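Local coordinates for fructose-1,6-bisphosphatase/inositol-1-monophosphatase (Thermotoga maritima, PDB 2P3N), which removes phosphate from inositol 1-phosphate, fructose 1,6-bisphosphate and several other phosphate esters with the help of magnesium, working as a homotetramer, at residues 2-7 with 121-126. Residues are numbered along the deposited sequence; the frame is centred on the assembly and turned at random.
Sequences DRLDFS and YAEEGS
Leu4 bridges from the first turn of helix 2-21 to the strand beside it, bringing its forked end against the root of the Tyr121 side chain. CD1 does most of the touching, 3.7 Å from CD2 of Tyr121, and also lies 4.0 Å from that residue's CB; the other methyl, CD2, stays near the same ring carbon. The two side chains cross at about a right angle, and the leucine methyl meets the ring obliquely. With CG of Leu4 anti to the backbone N (chi1 176°), the branch is carried out from the helix toward the strand, and the two methyls at its end suit the carbon part of the tyrosine ring.

Two residues along, Glu123 points the same way from strand 118-123, as alternate residues of a strand do, while Ala122 between them turns to the other face and packs on Ile208 and Glu211 of helix 199-211. The strand thus lies between helical layers, as in the alpha-beta-alpha-beta-alpha sandwich of the inositol monophosphatase superfamily. The extended Glu123 chain flanks Leu4, its OE2 4.1 Å from the leucine CB, and OE1 takes a hydrogen bond from Met1 N; the carboxylate probably also offsets the positive charge of the amino terminus.

Tyr121 is buried, and its neighbours also include Val110, the nearly parallel ring of Phe129 and Gly132 of a second subunit. On the helix, Ser7 is small enough to fold back, OG meeting Arg3 O at 2.7 Å from above the carbonyl plane, while the same oxygen also accepts the helix hydrogen bond from Ser7 N.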
ATOM      1  N   ASP A   2      10.208 -21.951  11.174  1.00 52.63           N
ATOM      2  CA  ASP A   2       8.839 -22.152  11.622  1.00 44.67           C
ATOM      3  C   ASP A   2       8.531 -20.928  12.483  1.00 41.50           C
ATOM      4  O   ASP A   2       7.570 -20.209  12.233  1.00 41.18           O
ATOM      5  CB  ASP A   2       8.761 -23.443  12.454  1.00 50.47           C
ATOM      6  CG  ASP A   2       7.356 -23.763  12.932  1.00 57.50           C
ATOM      7  OD1 ASP A   2       6.437 -23.756  12.086  1.00 74.92           O
ATOM      8  OD2 ASP A   2       7.174 -24.038  14.145  1.00 51.54           O
ATOM      9  N   ARG A   3       9.384 -20.677  13.472  1.00 35.31           N
ATOM     10  CA  ARG A   3       9.202 -19.556  14.376  1.00 33.39           C
ATOM     11  C   ARG A   3       9.187 -18.206  13.672  1.00 34.52           C
ATOM     12  O   ARG A   3       8.301 -17.391  13.911  1.00 37.27           O
ATOM     13  CB  ARG A   3      10.290 -19.577  15.451  1.00 34.37           C
ATOM     14  CG  ARG A   3      10.134 -20.725  16.450  1.00 34.06           C
ATOM     15  CD  ARG A   3      11.312 -20.840  17.431  1.00 37.31           C
ATOM     16  NE  ARG A   3      11.098 -21.943  18.373  1.00 36.59           N
ATOM     17  CZ  ARG A   3      10.555 -21.812  19.579  1.00 35.72           C
ATOM     18  NH1 ARG A   3      10.177 -20.620  20.020  1.00 32.81           N
ATOM     19  NH2 ARG A   3      10.360 -22.883  20.332  1.00 31.36           N
ATOM     20  N   LEU A   4      10.163 -17.963  12.806  1.00 35.45           N
ATOM     21  CA  LEU A   4      10.228 -16.689  12.092  1.00 33.51           C
ATOM     22  C   LEU A   4       8.979 -16.452  11.244  1.00 31.93           C
ATOM     23  O   LEU A   4       8.354 -15.404  11.339  1.00 30.56           O
ATOM     24  CB  LEU A   4      11.462 -16.640  11.191  1.00 34.30           C
ATOM     25  CG  LEU A   4      11.604 -15.392  10.321  1.00 34.24           C
ATOM     26  CD1 LEU A   4      11.966 -14.180  11.184  1.00 28.62           C
ATOM     27  CD2 LEU A   4      12.678 -15.637   9.279  1.00 29.91           C
ATOM     28  N   ASP A   5       8.624 -17.440  10.428  1.00 28.04           N
ATOM     29  CA  ASP A   5       7.467 -17.357   9.540  1.00 27.10           C
ATOM     30  C   ASP A   5       6.165 -17.142  10.317  1.00 28.85           C
ATOM     31  O   ASP A   5       5.281 -16.376   9.901  1.00 26.91           O
ATOM     32  CB  ASP A   5       7.375 -18.643   8.713  1.00 26.67           C
ATOM     33  CG  ASP A   5       6.420 -18.519   7.540  1.00 26.70           C
ATOM     34  OD1 ASP A   5       5.536 -19.396   7.375  1.00 24.86           O
ATOM     35  OD2 ASP A   5       6.567 -17.545   6.781  1.00 26.07           O
ATOM     36  N   PHE A   6       6.058 -17.851  11.438  1.00 28.76           N
ATOM     37  CA  PHE A   6       4.910 -17.793  12.337  1.00 27.26           C
ATOM     38  C   PHE A   6       4.765 -16.376  12.870  1.00 27.44           C
ATOM     39  O   PHE A   6       3.672 -15.826  12.932  1.00 26.81           O
ATOM     40  CB  PHE A   6       5.155 -18.762  13.502  1.00 30.07           C
ATOM     41  CG  PHE A   6       4.264 -18.542  14.692  1.00 23.99           C
ATOM     42  CD1 PHE A   6       3.018 -19.154  14.773  1.00 25.20           C
ATOM     43  CD2 PHE A   6       4.679 -17.729  15.745  1.00 24.73           C
ATOM     44  CE1 PHE A   6       2.193 -18.958  15.895  1.00 26.57           C
ATOM     45  CE2 PHE A   6       3.866 -17.522  16.871  1.00 23.31           C
ATOM     46  CZ  PHE A   6       2.623 -18.137  16.947  1.00 25.21           C
ATOM     47  N   SER A   7       5.895 -15.803  13.259  1.00 25.93           N
ATOM     48  CA  SER A   7       5.953 -14.463  13.808  1.00 24.80           C
ATOM     49  C   SER A   7       5.565 -13.410  12.784  1.00 26.12           C
ATOM     50  O   SER A   7       4.815 -12.483  13.078  1.00 30.98           O
ATOM     51  CB  SER A   7       7.370 -14.193  14.319  1.00 30.43           C
ATOM     52  OG  SER A   7       7.731 -15.143  15.312  1.00 32.03           O
ATOM     53  N   TYR A 121      12.707  -8.037   9.855  1.00 27.41           N
ATOM     54  CA  TYR A 121      12.952  -9.191  10.711  1.00 26.61           C
ATOM     55  C   TYR A 121      14.342  -9.772  10.540  1.00 30.05           C
ATOM     56  O   TYR A 121      15.032  -9.497   9.566  1.00 33.04           O
ATOM     57  CB  TYR A 121      11.927 -10.291  10.438  1.00 23.51           C
ATOM     58  CG  TYR A 121      11.815 -10.651   8.984  1.00 22.43           C
ATOM     59  CD1 TYR A 121      11.049  -9.881   8.112  1.00 24.21           C
ATOM     60  CD2 TYR A 121      12.521 -11.731   8.463  1.00 25.29           C
ATOM     61  CE1 TYR A 121      10.990 -10.175   6.752  1.00 25.78           C
ATOM     62  CE2 TYR A 121      12.473 -12.035   7.106  1.00 27.86           C
ATOM     63  CZ  TYR A 121      11.708 -11.253   6.259  1.00 23.12           C
ATOM     64  OH  TYR A 121      11.675 -11.549   4.922  1.00 31.21           O
ATOM     65  N   ALA A 122      14.742 -10.591  11.499  1.00 32.10           N
ATOM     66  CA  ALA A 122      16.047 -11.231  11.463  1.00 30.87           C
ATOM     67  C   ALA A 122      16.092 -12.426  12.397  1.00 32.00           C
ATOM     68  O   ALA A 122      15.621 -12.358  13.529  1.00 33.23           O
ATOM     69  CB  ALA A 122      17.139 -10.233  11.855  1.00 22.71           C
ATOM     70  N   GLU A 123      16.638 -13.528  11.898  1.00 35.72           N
ATOM     71  CA  GLU A 123      16.817 -14.735  12.690  1.00 38.77           C
ATOM     72  C   GLU A 123      18.351 -14.820  12.826  1.00 42.29           C
ATOM     73  O   GLU A 123      19.084 -14.364  11.939  1.00 39.02           O
ATOM     74  CB  GLU A 123      16.241 -15.942  11.952  1.00 38.65           C
ATOM     75  CG  GLU A 123      16.183 -17.208  12.775  1.00 52.13           C
ATOM     76  CD  GLU A 123      15.295 -18.254  12.136  1.00 63.56           C
ATOM     77  OE1 GLU A 123      15.427 -18.479  10.912  1.00 66.49           O
ATOM     78  OE2 GLU A 123      14.465 -18.854  12.854  1.00 76.76           O
ATOM     79  N   GLU A 124      18.839 -15.371  13.933  1.00 45.78           N
ATOM     80  CA  GLU A 124      20.282 -15.455  14.167  1.00 48.56           C
ATOM     81  C   GLU A 124      21.050 -16.308  13.153  1.00 46.50           C
ATOM     82  O   GLU A 124      20.738 -17.482  12.934  1.00 45.72           O
ATOM     83  CB  GLU A 124      20.550 -15.953  15.592  1.00 57.90           C
ATOM     84  CG  GLU A 124      22.014 -16.124  15.965  1.00 64.77           C
ATOM     85  CD  GLU A 124      22.180 -16.617  17.392  1.00 72.32           C
ATOM     86  OE1 GLU A 124      22.083 -15.790  18.324  1.00 76.61           O
ATOM     87  OE2 GLU A 124      22.390 -17.838  17.582  1.00 74.52           O
ATOM     88  N   GLY A 125      22.057 -15.687  12.543  1.00 46.05           N
ATOM     89  CA  GLY A 125      22.873 -16.365  11.559  1.00 47.60           C
ATOM     90  C   GLY A 125      22.313 -16.349  10.145  1.00 48.23           C
ATOM     91  O   GLY A 125      22.959 -16.855   9.226  1.00 51.14           O
ATOM     92  N   SER A 126      21.131 -15.766   9.953  1.00 46.18           N
ATOM     93  CA  SER A 126      20.510 -15.733   8.628  1.00 42.28           C
ATOM     94  C   SER A 126      20.491 -14.357   7.971  1.00 39.59           C
ATOM     95  O   SER A 126      20.144 -14.227   6.794  1.00 37.14           O
ATOM     96  CB  SER A 126      19.081 -16.268   8.710  1.00 39.94           C
ATOM     97  OG  SER A 126      19.048 -17.574   9.254  1.00 41.09           O
TER